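Local coordinates for protein catalase (Exiguobacterium oxidotolerans, PDB 2J2M) that catalyses the breakdown of hydrogen peroxide into water and oxygen, using a haem group in each subunit of a tetramer, at residues I347-P355 and D369-Q377; M72-L81 and W203-V211. All blocks are in the same frame, centred on the assembly; numbering follows the deposited sequence.

Contact 1. Residues I347-P355 and D369-Q377; sequences IGPNYQQLP and DGAMPFKQQ
N350 and Q353, from the short stretch with a 3-10 segment that includes Q353, reach into the bend of 369-377; both segments belong to the long irregular stretch after helix 330-346 that in catalases forms the wrapping loop. Direct hydrogen bonds come first. N350 ND2 gives one to D369 O at 3.0 Å, nearly straight (161°) and in the plane of its own amide. A second goes to A371 O at 2.9 Å, more bent, with the nitrogen well above the carbonyl plane. CG of N350 lies beside the backbone N (chi1 -73°), and this turns the amide toward the row of carbonyls. Its OD1 accepts from H44 NE2 of the second subunit, so one buried side chain joins both segments and a neighbour. A leucine at N350 would probably cost the D369 and A371 carbonyls their amide donor and leave H44 of that subunit without its mate. The extended chain of Q353 runs past K375 in the opposite sense, and its OE1 accepts from K375 N at 3.0 Å.

Waters make the second group. One accepts from N350 N and donates to A371 O, bridging backbone to backbone. Another accepts from Q353 NE2 and donates to D369 O, 2.6 Å away, and to Q376 OE1.

Within 369-377, Q376 closes the bend on D369, while the F374 ring stacks on F374 of the second subunit. Q376 OE1 takes the D369 N-H at 2.8 Å, in its carbonyl plane and on a lone pair, and Q376 NE2 donates to the anti side of D369 OD2.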
ATOM      1  N   ILE A 347       2.692   9.155   1.242  1.00  5.27           N
ATOM      2  CA  ILE A 347       1.740   9.876   0.409  1.00  5.84           C
ATOM      3  C   ILE A 347       1.549   9.045  -0.828  1.00  6.55           C
ATOM      4  O   ILE A 347       0.439   8.962  -1.346  1.00  7.78           O
ATOM      5  CB  ILE A 347       2.235  11.308   0.016  1.00  5.92           C
ATOM      6  CG1 ILE A 347       2.734  12.089   1.235  1.00  5.56           C
ATOM      7  CG2 ILE A 347       1.127  12.099  -0.679  1.00  5.46           C
ATOM      8  CD1 ILE A 347       3.637  13.286   0.858  1.00  7.10           C
ATOM      9  N   GLY A 348       2.634   8.428  -1.310  1.00  6.74           N
ATOM     10  CA  GLY A 348       2.583   7.596  -2.509  1.00  6.68           C
ATOM     11  C   GLY A 348       3.710   7.841  -3.514  1.00  6.75           C
ATOM     12  O   GLY A 348       4.374   8.878  -3.471  1.00  7.25           O
ATOM     13  N   PRO A 349       3.956   6.858  -4.403  1.00  5.93           N
ATOM     14  CA  PRO A 349       4.987   6.972  -5.429  1.00  5.83           C
ATOM     15  C   PRO A 349       4.877   8.194  -6.343  1.00  6.09           C
ATOM     16  O   PRO A 349       5.906   8.736  -6.760  1.00  5.96           O
ATOM     17  CB  PRO A 349       4.834   5.660  -6.207  1.00  5.78           C
ATOM     18  CG  PRO A 349       4.292   4.707  -5.174  1.00  5.05           C
ATOM     19  CD  PRO A 349       3.311   5.531  -4.432  1.00  5.11           C
ATOM     20  N   ASN A 350       3.652   8.629  -6.644  1.00  6.13           N
ATOM     21  CA  ASN A 350       3.446   9.804  -7.479  1.00  5.43           C
ATOM     22  C   ASN A 350       3.057  11.033  -6.625  1.00  5.77           C
ATOM     23  O   ASN A 350       2.317  11.920  -7.082  1.00  5.38           O
ATOM     24  CB  ASN A 350       2.385   9.497  -8.543  1.00  5.89           C
ATOM     25  CG  ASN A 350       2.897   8.580  -9.634  1.00  5.36           C
ATOM     26  OD1 ASN A 350       4.023   8.719 -10.066  1.00  7.32           O
ATOM     27  ND2 ASN A 350       2.073   7.630 -10.077  1.00  5.53           N
ATOM     28  N   TYR A 351       3.563  11.092  -5.387  1.00  5.14           N
ATOM     29  CA  TYR A 351       3.222  12.166  -4.487  1.00  4.99           C
ATOM     30  C   TYR A 351       3.497  13.544  -5.095  1.00  5.42           C
ATOM     31  O   TYR A 351       2.771  14.495  -4.819  1.00  4.60           O
ATOM     32  CB  TYR A 351       3.923  11.987  -3.142  1.00  5.23           C
ATOM     33  CG  TYR A 351       5.396  12.396  -3.053  1.00  4.80           C
ATOM     34  CD1 TYR A 351       5.768  13.694  -2.629  1.00  3.26           C
ATOM     35  CD2 TYR A 351       6.401  11.501  -3.370  1.00  2.52           C
ATOM     36  CE1 TYR A 351       7.108  14.067  -2.513  1.00  2.69           C
ATOM     37  CE2 TYR A 351       7.745  11.867  -3.273  1.00  2.58           C
ATOM     38  CZ  TYR A 351       8.099  13.144  -2.833  1.00  4.93           C
ATOM     39  OH  TYR A 351       9.456  13.483  -2.732  1.00  3.85           O
ATOM     40  N   GLN A 352       4.530  13.638  -5.931  1.00  5.89           N
ATOM     41  CA  GLN A 352       4.884  14.898  -6.589  1.00  6.96           C
ATOM     42  C   GLN A 352       3.872  15.386  -7.631  1.00  7.23           C
ATOM     43  O   GLN A 352       3.989  16.520  -8.107  1.00  7.64           O
ATOM     44  CB  GLN A 352       6.291  14.828  -7.207  1.00  7.17           C
ATOM     45  CG  GLN A 352       7.398  15.398  -6.283  1.00  8.62           C
ATOM     46  CD  GLN A 352       7.065  16.785  -5.760  1.00  9.20           C
ATOM     47  OE1 GLN A 352       6.804  16.964  -4.572  1.00  9.45           O
ATOM     48  NE2 GLN A 352       7.054  17.767  -6.644  1.00 10.72           N
ATOM     49  N   GLN A 353       2.890  14.544  -7.977  1.00  7.20           N
ATOM     50  CA  GLN A 353       1.808  14.934  -8.888  1.00  6.75           C
ATOM     51  C   GLN A 353       0.600  15.604  -8.204  1.00  6.74           C
ATOM     52  O   GLN A 353      -0.254  16.185  -8.867  1.00  5.74           O
ATOM     53  CB  GLN A 353       1.330  13.723  -9.675  1.00  6.97           C
ATOM     54  CG  GLN A 353       2.399  12.957 -10.503  1.00  6.50           C
ATOM     55  CD  GLN A 353       1.764  11.850 -11.325  1.00  7.65           C
ATOM     56  OE1 GLN A 353       0.529  11.607 -11.228  1.00  6.25           O
ATOM     57  NE2 GLN A 353       2.589  11.147 -12.125  1.00  5.65           N
ATOM     58  N   LEU A 354       0.508  15.489  -6.884  1.00  7.13           N
ATOM     59  CA  LEU A 354      -0.579  16.105  -6.122  1.00  7.03           C
ATOM     60  C   LEU A 354      -0.536  17.629  -6.178  1.00  6.86           C
ATOM     61  O   LEU A 354       0.533  18.207  -6.035  1.00  7.74           O
ATOM     62  CB  LEU A 354      -0.520  15.655  -4.650  1.00  6.86           C
ATOM     63  CG  LEU A 354      -0.948  14.196  -4.382  1.00  6.88           C
ATOM     64  CD1 LEU A 354      -0.755  13.901  -2.932  1.00  3.30           C
ATOM     65  CD2 LEU A 354      -2.405  13.890  -4.825  1.00  5.48           C
ATOM     66  N   PRO A 355      -1.693  18.284  -6.377  1.00  6.95           N
ATOM     67  CA  PRO A 355      -1.732  19.769  -6.441  1.00  7.70           C
ATOM     68  C   PRO A 355      -0.815  20.546  -5.458  1.00  8.07           C
ATOM     69  O   PRO A 355      -0.110  21.478  -5.871  1.00  8.00           O
ATOM     70  CB  PRO A 355      -3.221  20.085  -6.213  1.00  7.44           C
ATOM     71  CG  PRO A 355      -3.915  18.863  -6.864  1.00  7.07           C
ATOM     72  CD  PRO A 355      -3.037  17.683  -6.554  1.00  6.26           C
ATOM     73  N   ASP A 369       4.369   5.800 -15.056  1.00  8.81           N
ATOM     74  CA  ASP A 369       3.593   4.785 -14.324  1.00  8.93           C
ATOM     75  C   ASP A 369       3.524   5.061 -12.814  1.00  8.49           C
ATOM     76  O   ASP A 369       3.403   6.230 -12.404  1.00  8.43           O
ATOM     77  CB  ASP A 369       4.110   3.359 -14.629  1.00  9.17           C
ATOM     78  CG  ASP A 369       3.995   2.963 -16.124  1.00 10.62           C
ATOM     79  OD1 ASP A 369       4.234   1.778 -16.420  1.00 14.25           O
ATOM     80  OD2 ASP A 369       3.660   3.781 -17.010  1.00  9.87           O
ATOM     81  N   GLY A 370       3.612   4.005 -11.995  1.00  7.88           N
ATOM     82  CA  GLY A 370       3.425   4.121 -10.538  1.00  7.50           C
ATOM     83  C   GLY A 370       1.956   4.302 -10.146  1.00  7.81           C
ATOM     84  O   GLY A 370       1.154   4.862 -10.914  1.00  7.70           O
ATOM     85  N   ALA A 371       1.594   3.837  -8.948  1.00  7.50           N
ATOM     86  CA  ALA A 371       0.204   3.823  -8.500  1.00  7.15           C
ATOM     87  C   ALA A 371      -0.450   5.198  -8.629  1.00  7.10           C
ATOM     88  O   ALA A 371       0.158   6.234  -8.356  1.00  6.31           O
ATOM     89  CB  ALA A 371       0.093   3.312  -7.065  1.00  6.98           C
ATOM     90  N   MET A 372      -1.703   5.177  -9.066  1.00  7.69           N
ATOM     91  CA  MET A 372      -2.524   6.361  -9.167  1.00  8.16           C
ATOM     92  C   MET A 372      -1.840   7.412 -10.041  1.00  8.45           C
ATOM     93  O   MET A 372      -1.511   8.496  -9.563  1.00  8.40           O
ATOM     94  CB  MET A 372      -2.868   6.870  -7.761  1.00  8.30           C
ATOM     95  CG  MET A 372      -3.807   5.926  -6.992  1.00  8.76           C
ATOM     96  SD  MET A 372      -5.489   5.925  -7.677  1.00 11.52           S
ATOM     97  CE  MET A 372      -5.850   7.674  -7.517  1.00  8.72           C
ATOM     98  N   PRO A 373      -1.625   7.079 -11.329  1.00  8.69           N
ATOM     99  CA  PRO A 373      -0.871   7.877 -12.283  1.00  9.66           C
ATOM    100  C   PRO A 373      -1.653   9.069 -12.866  1.00 10.52           C
ATOM    101  O   PRO A 373      -1.731   9.231 -14.083  1.00 10.88           O
ATOM    102  CB  PRO A 373      -0.563   6.854 -13.379  1.00  9.15           C
ATOM    103  CG  PRO A 373      -1.754   5.984 -13.391  1.00  7.11           C
ATOM    104  CD  PRO A 373      -2.130   5.841 -11.963  1.00  9.00           C
ATOM    105  N   PHE A 374      -2.185   9.918 -12.003  1.00 12.46           N
ATOM    106  CA  PHE A 374      -3.071  11.004 -12.445  1.00 14.37           C
ATOM    107  C   PHE A 374      -2.545  11.978 -13.526  1.00 14.28           C
ATOM    108  O   PHE A 374      -3.320  12.403 -14.381  1.00 13.60           O
ATOM    109  CB  PHE A 374      -3.598  11.783 -11.252  1.00 15.67           C
ATOM    110  CG  PHE A 374      -4.986  12.302 -11.457  1.00 19.29           C
ATOM    111  CD1 PHE A 374      -6.061  11.668 -10.864  1.00 22.33           C
ATOM    112  CD2 PHE A 374      -5.224  13.416 -12.284  1.00 23.64           C
ATOM    113  CE1 PHE A 374      -7.357  12.151 -11.070  1.00 24.97           C
ATOM    114  CE2 PHE A 374      -6.518  13.912 -12.508  1.00 23.73           C
ATOM    115  CZ  PHE A 374      -7.588  13.289 -11.903  1.00 22.79           C
ATOM    116  N   LYS A 375      -1.255  12.331 -13.464  1.00 14.73           N
ATOM    117  CA  LYS A 375      -0.604  13.237 -14.431  1.00 15.01           C
ATOM    118  C   LYS A 375       0.445  12.499 -15.297  1.00 14.67           C
ATOM    119  O   LYS A 375       1.525  13.047 -15.623  1.00 14.35           O
ATOM    120  CB  LYS A 375       0.043  14.451 -13.713  1.00 15.24           C
ATOM    121  CG  LYS A 375      -0.935  15.448 -13.041  1.00 17.62           C
ATOM    122  CD  LYS A 375      -1.509  16.494 -14.004  1.00 22.58           C
ATOM    123  CE  LYS A 375      -0.835  17.875 -13.877  1.00 24.40           C
ATOM    124  NZ  LYS A 375       0.242  18.145 -14.888  1.00 25.21           N
ATOM    125  N   GLN A 376       0.139  11.250 -15.637  1.00 13.87           N
ATOM    126  CA  GLN A 376       0.954  10.469 -16.572  1.00 13.20           C
ATOM    127  C   GLN A 376       1.278  11.276 -17.840  1.00 13.18           C
ATOM    128  O   GLN A 376       0.375  11.786 -18.506  1.00 12.84           O
ATOM    129  CB  GLN A 376       0.206   9.176 -16.943  1.00 12.98           C
ATOM    130  CG  GLN A 376       0.976   8.182 -17.833  1.00 10.79           C
ATOM    131  CD  GLN A 376       1.864   7.266 -17.022  1.00  7.78           C
ATOM    132  OE1 GLN A 376       2.601   7.721 -16.145  1.00  4.60           O
ATOM    133  NE2 GLN A 376       1.790   5.962 -17.301  1.00  7.71           N
ATOM    134  N   GLN A 377       2.565  11.404 -18.150  1.00 13.59           N
ATOM    135  CA  GLN A 377       3.004  11.972 -19.432  1.00 14.39           C
ATOM    136  C   GLN A 377       2.738  10.919 -20.502  1.00 14.15           C
ATOM    137  O   GLN A 377       3.115   9.762 -20.363  1.00 14.32           O
ATOM    138  CB  GLN A 377       4.488  12.371 -19.375  1.00 14.52           C
ATOM    139  CG  GLN A 377       4.810  13.429 -18.272  1.00 15.94           C
ATOM    140  CD  GLN A 377       6.304  13.553 -17.960  1.00 16.39           C
ATOM    141  OE1 GLN A 377       6.986  14.473 -18.438  1.00 14.49           O
ATOM    142  NE2 GLN A 377       6.819  12.618 -17.149  1.00 18.88           N
TER
HETATM  143  O   HOH W   1       1.121   7.230  -5.974  1.00  3.50           O
HETATM  144  O   HOH W   2       2.918   8.528 -13.550  1.00  3.82           O

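Contact 2. Residues M72-L81 and W203-V211; sequences MKKYTKAAFL and WVNAHGNTV
W203 projects from a beta-hairpin of the catalase barrel, where it forms a hydrogen-bonded antiparallel pair with V211, and packs its indole against the loop 72-81. Its CB lies 3.4 Å from Y75 O and also touches T76 CB, which covers CG as well. Farther out, CE3 meets Y75 CB at the indole edge, in the ring plane. Over one face sits T76 CG2, 4.2 Å from the centroid of the six-membered ring, a CH-pi contact. The T76 hydroxyl is turned anti to its own backbone N (chi1 -176°), and OG1 bonds to G323 O and accepts from A78 N in an ST turn. At the far end, CZ3 has M72 SD at the edge, 4.2 Å away, and CH2 meets L81 CD2.

Polar groups join at the turn and the strand end beside it. N205 ND2 donates almost straight to K74 O (2.7 Å, 172°), while its OD1 takes H207 N and N209 N from opposite faces of its plane. K77 N donates to V204 O at 3.1 Å. One water takes the A206 N-H and donates to K73 O.

The chemistry thus divides: apolar groups of the loop gather round a buried indole, while a side-chain amide, backbone N-H and C=O groups and water tie the loop to the hairpin turn.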
ATOM      1  N   MET A  72      20.599  38.616  -4.186  1.00 13.94           N
ATOM      2  CA  MET A  72      21.548  37.688  -3.563  1.00 14.39           C
ATOM      3  C   MET A  72      22.493  37.137  -4.631  1.00 14.88           C
ATOM      4  O   MET A  72      23.209  36.140  -4.412  1.00 14.58           O
ATOM      5  CB  MET A  72      20.803  36.540  -2.847  1.00 14.69           C
ATOM      6  CG  MET A  72      20.052  36.928  -1.568  1.00 15.90           C
ATOM      7  SD  MET A  72      21.197  37.364  -0.221  1.00 19.25           S
ATOM      8  CE  MET A  72      20.787  39.097   0.004  1.00 19.25           C
ATOM      9  N   LYS A  73      22.510  37.812  -5.785  1.00 15.23           N
ATOM     10  CA  LYS A  73      23.296  37.367  -6.931  1.00 15.91           C
ATOM     11  C   LYS A  73      24.803  37.232  -6.644  1.00 14.26           C
ATOM     12  O   LYS A  73      25.470  36.424  -7.263  1.00 14.26           O
ATOM     13  CB  LYS A  73      23.042  38.268  -8.153  1.00 16.40           C
ATOM     14  CG  LYS A  73      23.613  39.673  -8.056  1.00 17.98           C
ATOM     15  CD  LYS A  73      23.608  40.363  -9.444  1.00 19.22           C
ATOM     16  CE  LYS A  73      23.165  41.854  -9.345  1.00 24.32           C
ATOM     17  NZ  LYS A  73      23.282  42.419  -7.944  1.00 25.47           N
ATOM     18  N   LYS A  74      25.313  38.049  -5.731  1.00 13.17           N
ATOM     19  CA  LYS A  74      26.666  37.939  -5.182  1.00 12.46           C
ATOM     20  C   LYS A  74      26.972  36.503  -4.721  1.00 11.97           C
ATOM     21  O   LYS A  74      28.058  35.980  -4.978  1.00 12.36           O
ATOM     22  CB  LYS A  74      26.775  38.900  -3.996  1.00 11.91           C
ATOM     23  CG  LYS A  74      28.154  39.069  -3.339  1.00 12.49           C
ATOM     24  CD  LYS A  74      28.068  40.184  -2.240  1.00 12.34           C
ATOM     25  CE  LYS A  74      29.077  39.986  -1.144  1.00 12.32           C
ATOM     26  NZ  LYS A  74      29.147  41.086  -0.148  1.00 10.34           N
ATOM     27  N   TYR A  75      25.982  35.873  -4.098  1.00 11.30           N
ATOM     28  CA  TYR A  75      26.107  34.554  -3.455  1.00 11.07           C
ATOM     29  C   TYR A  75      25.441  33.373  -4.189  1.00 11.15           C
ATOM     30  O   TYR A  75      25.885  32.237  -4.061  1.00 11.46           O
ATOM     31  CB  TYR A  75      25.517  34.617  -2.039  1.00 10.03           C
ATOM     32  CG  TYR A  75      26.161  35.594  -1.094  1.00  9.25           C
ATOM     33  CD1 TYR A  75      25.391  36.508  -0.400  1.00  9.41           C
ATOM     34  CD2 TYR A  75      27.550  35.595  -0.877  1.00 10.27           C
ATOM     35  CE1 TYR A  75      25.969  37.393   0.504  1.00  8.76           C
ATOM     36  CE2 TYR A  75      28.142  36.493   0.011  1.00  9.07           C
ATOM     37  CZ  TYR A  75      27.345  37.386   0.698  1.00  8.61           C
ATOM     38  OH  TYR A  75      27.899  38.270   1.595  1.00  7.70           O
ATOM     39  N   THR A  76      24.347  33.627  -4.893  1.00 10.87           N
ATOM     40  CA  THR A  76      23.656  32.560  -5.562  1.00 11.57           C
ATOM     41  C   THR A  76      23.063  33.016  -6.875  1.00 12.11           C
ATOM     42  O   THR A  76      22.650  34.169  -7.026  1.00 11.54           O
ATOM     43  CB  THR A  76      22.529  31.865  -4.691  1.00 11.96           C
ATOM     44  OG1 THR A  76      21.971  30.756  -5.427  1.00 10.59           O
ATOM     45  CG2 THR A  76      21.399  32.834  -4.328  1.00  9.73           C
ATOM     46  N   LYS A  77      23.012  32.070  -7.802  1.00 12.69           N
ATOM     47  CA  LYS A  77      22.407  32.279  -9.100  1.00 14.01           C
ATOM     48  C   LYS A  77      20.998  31.698  -9.099  1.00 14.14           C
ATOM     49  O   LYS A  77      20.448  31.435 -10.169  1.00 15.50           O
ATOM     50  CB  LYS A  77      23.245  31.639 -10.211  1.00 13.28           C
ATOM     51  CG  LYS A  77      23.541  30.171  -9.963  1.00 15.54           C
ATOM     52  CD  LYS A  77      23.888  29.421 -11.257  1.00 17.60           C
ATOM     53  CE  LYS A  77      24.372  28.036 -10.943  1.00 18.24           C
ATOM     54  NZ  LYS A  77      24.876  27.424 -12.183  1.00 20.08           N
ATOM     55  N   ALA A  78      20.428  31.486  -7.908  1.00 14.02           N
ATOM     56  CA  ALA A  78      19.039  31.069  -7.784  1.00 13.82           C
ATOM     57  C   ALA A  78      18.176  32.109  -8.463  1.00 14.20           C
ATOM     58  O   ALA A  78      18.241  33.295  -8.097  1.00 14.44           O
ATOM     59  CB  ALA A  78      18.646  30.934  -6.332  1.00 13.43           C
ATOM     60  N   ALA A  79      17.389  31.660  -9.453  1.00 14.03           N
ATOM     61  CA  ALA A  79      16.539  32.541 -10.282  1.00 13.96           C
ATOM     62  C   ALA A  79      15.661  33.499  -9.486  1.00 14.03           C
ATOM     63  O   ALA A  79      15.635  34.707  -9.778  1.00 14.46           O
ATOM     64  CB  ALA A  79      15.678  31.729 -11.231  1.00 13.62           C
ATOM     65  N   PHE A  80      14.958  32.987  -8.474  1.00 13.45           N
ATOM     66  CA  PHE A  80      14.026  33.843  -7.749  1.00 13.22           C
ATOM     67  C   PHE A  80      14.710  34.935  -6.914  1.00 12.77           C
ATOM     68  O   PHE A  80      14.084  35.919  -6.544  1.00 11.57           O
ATOM     69  CB  PHE A  80      13.005  33.030  -6.937  1.00 13.16           C
ATOM     70  CG  PHE A  80      13.510  32.550  -5.592  1.00 13.95           C
ATOM     71  CD1 PHE A  80      14.267  31.365  -5.484  1.00 12.60           C
ATOM     72  CD2 PHE A  80      13.192  33.254  -4.431  1.00 11.68           C
ATOM     73  CE1 PHE A  80      14.702  30.909  -4.236  1.00 11.57           C
ATOM     74  CE2 PHE A  80      13.615  32.806  -3.189  1.00 11.03           C
ATOM     75  CZ  PHE A  80      14.379  31.637  -3.090  1.00 12.18           C
ATOM     76  N   LEU A  81      16.004  34.767  -6.657  1.00 12.87           N
ATOM     77  CA  LEU A  81      16.723  35.674  -5.759  1.00 13.38           C
ATOM     78  C   LEU A  81      17.574  36.720  -6.469  1.00 13.85           C
ATOM     79  O   LEU A  81      18.331  37.444  -5.821  1.00 14.22           O
ATOM     80  CB  LEU A  81      17.583  34.856  -4.793  1.00 13.65           C
ATOM     81  CG  LEU A  81      17.397  34.690  -3.275  1.00 14.03           C
ATOM     82  CD1 LEU A  81      16.002  35.036  -2.739  1.00 10.95           C
ATOM     83  CD2 LEU A  81      17.875  33.286  -2.829  1.00 13.19           C
ATOM     84  N   TRP A 203      25.603  27.881  -1.406  1.00  9.09           N
ATOM     85  CA  TRP A 203      25.072  28.699  -2.476  1.00  8.89           C
ATOM     86  C   TRP A 203      26.229  28.961  -3.427  1.00  9.97           C
ATOM     87  O   TRP A 203      27.349  29.298  -2.993  1.00 11.01           O
ATOM     88  CB  TRP A 203      24.533  29.999  -1.917  1.00  7.99           C
ATOM     89  CG  TRP A 203      23.162  29.910  -1.272  1.00  7.66           C
ATOM     90  CD1 TRP A 203      22.430  28.777  -1.007  1.00  7.20           C
ATOM     91  CD2 TRP A 203      22.378  31.012  -0.790  1.00  7.05           C
ATOM     92  NE1 TRP A 203      21.242  29.108  -0.411  1.00  7.26           N
ATOM     93  CE2 TRP A 203      21.178  30.472  -0.267  1.00  7.88           C
ATOM     94  CE3 TRP A 203      22.560  32.408  -0.782  1.00  2.13           C
ATOM     95  CZ2 TRP A 203      20.157  31.285   0.269  1.00  7.78           C
ATOM     96  CZ3 TRP A 203      21.566  33.204  -0.230  1.00  6.29           C
ATOM     97  CH2 TRP A 203      20.379  32.643   0.293  1.00  6.62           C
ATOM     98  N   VAL A 204      25.964  28.760  -4.715  1.00 10.60           N
ATOM     99  CA  VAL A 204      26.932  28.921  -5.782  1.00 10.64           C
ATOM    100  C   VAL A 204      26.405  30.048  -6.670  1.00 11.50           C
ATOM    101  O   VAL A 204      25.212  30.042  -7.019  1.00 11.13           O
ATOM    102  CB  VAL A 204      27.013  27.635  -6.627  1.00 10.89           C
ATOM    103  CG1 VAL A 204      28.091  27.744  -7.697  1.00  9.13           C
ATOM    104  CG2 VAL A 204      27.249  26.399  -5.737  1.00 10.43           C
ATOM    105  N   ASN A 205      27.265  31.017  -7.020  1.00 12.23           N
ATOM    106  CA  ASN A 205      26.857  32.089  -7.952  1.00 12.86           C
ATOM    107  C   ASN A 205      27.126  31.750  -9.408  1.00 13.69           C
ATOM    108  O   ASN A 205      27.568  30.624  -9.732  1.00 13.19           O
ATOM    109  CB  ASN A 205      27.398  33.495  -7.568  1.00 12.73           C
ATOM    110  CG  ASN A 205      28.920  33.583  -7.607  1.00 11.74           C
ATOM    111  OD1 ASN A 205      29.590  32.882  -8.370  1.00  9.44           O
ATOM    112  ND2 ASN A 205      29.465  34.436  -6.762  1.00 11.30           N
ATOM    113  N   ALA A 206      26.841  32.729 -10.277  1.00 14.87           N
ATOM    114  CA  ALA A 206      26.861  32.545 -11.726  1.00 15.82           C
ATOM    115  C   ALA A 206      28.253  32.209 -12.236  1.00 16.91           C
ATOM    116  O   ALA A 206      28.404  31.620 -13.309  1.00 17.65           O
ATOM    117  CB  ALA A 206      26.334  33.772 -12.421  1.00 16.07           C
ATOM    118  N   HIS A 207      29.269  32.569 -11.460  1.00 17.68           N
ATOM    119  CA  HIS A 207      30.639  32.225 -11.813  1.00 18.62           C
ATOM    120  C   HIS A 207      31.167  30.961 -11.129  1.00 18.02           C
ATOM    121  O   HIS A 207      32.306  30.550 -11.364  1.00 18.43           O
ATOM    122  CB  HIS A 207      31.572  33.428 -11.646  1.00 19.10           C
ATOM    123  CG  HIS A 207      31.896  34.090 -12.947  1.00 23.65           C
ATOM    124  ND1 HIS A 207      31.060  35.015 -13.544  1.00 27.37           N
ATOM    125  CD2 HIS A 207      32.942  33.920 -13.798  1.00 27.31           C
ATOM    126  CE1 HIS A 207      31.586  35.400 -14.698  1.00 29.77           C
ATOM    127  NE2 HIS A 207      32.724  34.747 -14.878  1.00 28.98           N
ATOM    128  N   GLY A 208      30.339  30.326 -10.311  1.00 17.26           N
ATOM    129  CA  GLY A 208      30.742  29.071  -9.688  1.00 16.26           C
ATOM    130  C   GLY A 208      31.533  29.211  -8.399  1.00 15.37           C
ATOM    131  O   GLY A 208      32.157  28.255  -7.952  1.00 15.55           O
ATOM    132  N   ASN A 209      31.512  30.401  -7.801  1.00 14.50           N
ATOM    133  CA  ASN A 209      32.000  30.570  -6.440  1.00 13.23           C
ATOM    134  C   ASN A 209      30.981  30.056  -5.437  1.00 12.49           C
ATOM    135  O   ASN A 209      29.815  30.494  -5.431  1.00 11.91           O
ATOM    136  CB  ASN A 209      32.286  32.042  -6.117  1.00 13.08           C
ATOM    137  CG  ASN A 209      33.026  32.204  -4.801  1.00 13.07           C
ATOM    138  OD1 ASN A 209      34.055  31.562  -4.584  1.00 11.59           O
ATOM    139  ND2 ASN A 209      32.497  33.039  -3.909  1.00 11.66           N
ATOM    140  N   THR A 210      31.416  29.158  -4.563  1.00 11.51           N
ATOM    141  CA  THR A 210      30.491  28.663  -3.530  1.00 10.64           C
ATOM    142  C   THR A 210      30.785  29.215  -2.145  1.00 10.18           C
ATOM    143  O   THR A 210      31.927  29.312  -1.760  1.00  9.72           O
ATOM    144  CB  THR A 210      30.225  27.101  -3.598  1.00 10.52           C
ATOM    145  OG1 THR A 210      30.049  26.550  -2.290  1.00  8.78           O
ATOM    146  CG2 THR A 210      31.329  26.369  -4.316  1.00 10.72           C
ATOM    147  N   VAL A 211      29.740  29.649  -1.438  1.00 10.26           N
ATOM    148  CA  VAL A 211      29.856  29.981  -0.010  1.00 10.63           C
ATOM    149  C   VAL A 211      28.959  29.050   0.825  1.00 10.78           C
ATOM    150  O   VAL A 211      27.953  28.535   0.316  1.00 11.80           O
ATOM    151  CB  VAL A 211      29.486  31.483   0.285  1.00 10.70           C
ATOM    152  CG1 VAL A 211      30.517  32.448  -0.330  1.00  9.62           C
ATOM    153  CG2 VAL A 211      28.067  31.822  -0.237  1.00 10.23           C
TER
HETATM  154  O   HOH W   3      25.053  34.836  -9.269  1.00  4.73           O
HETATM  155  O   HOH W   4      30.485  34.373  -3.774  1.00 11.05           O
HETATM  156  O   HOH W   5      28.541  32.337  -3.759  1.00 12.59           O
HETATM  157  O   HOH W   6      27.416  28.150 -11.481  1.00 14.84           O

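From the N terminus, the chain leaves strand 59-68, runs through 72-81 and enters strand 87-95. Of the 121 residues between 72-81 and 203-211, 25 are helix and 29 strand; the chain then returns at 203-211, where contact 2 closes a large loop and ties the 59-68/87-95 connection to the hairpin of strands 201-204 and 210-219. Past helix 330-346, contact 1 closes a much smaller loop, with 13 residues of neither helix nor strand between its segments. The two follow in series, neither nesting nor crossing; their centres are 32 Å apart and their nearest atoms about 15 Å. Contact 2 joins parts of one chain's barrel, whereas contact 1 shapes a loop lying against the second subunit.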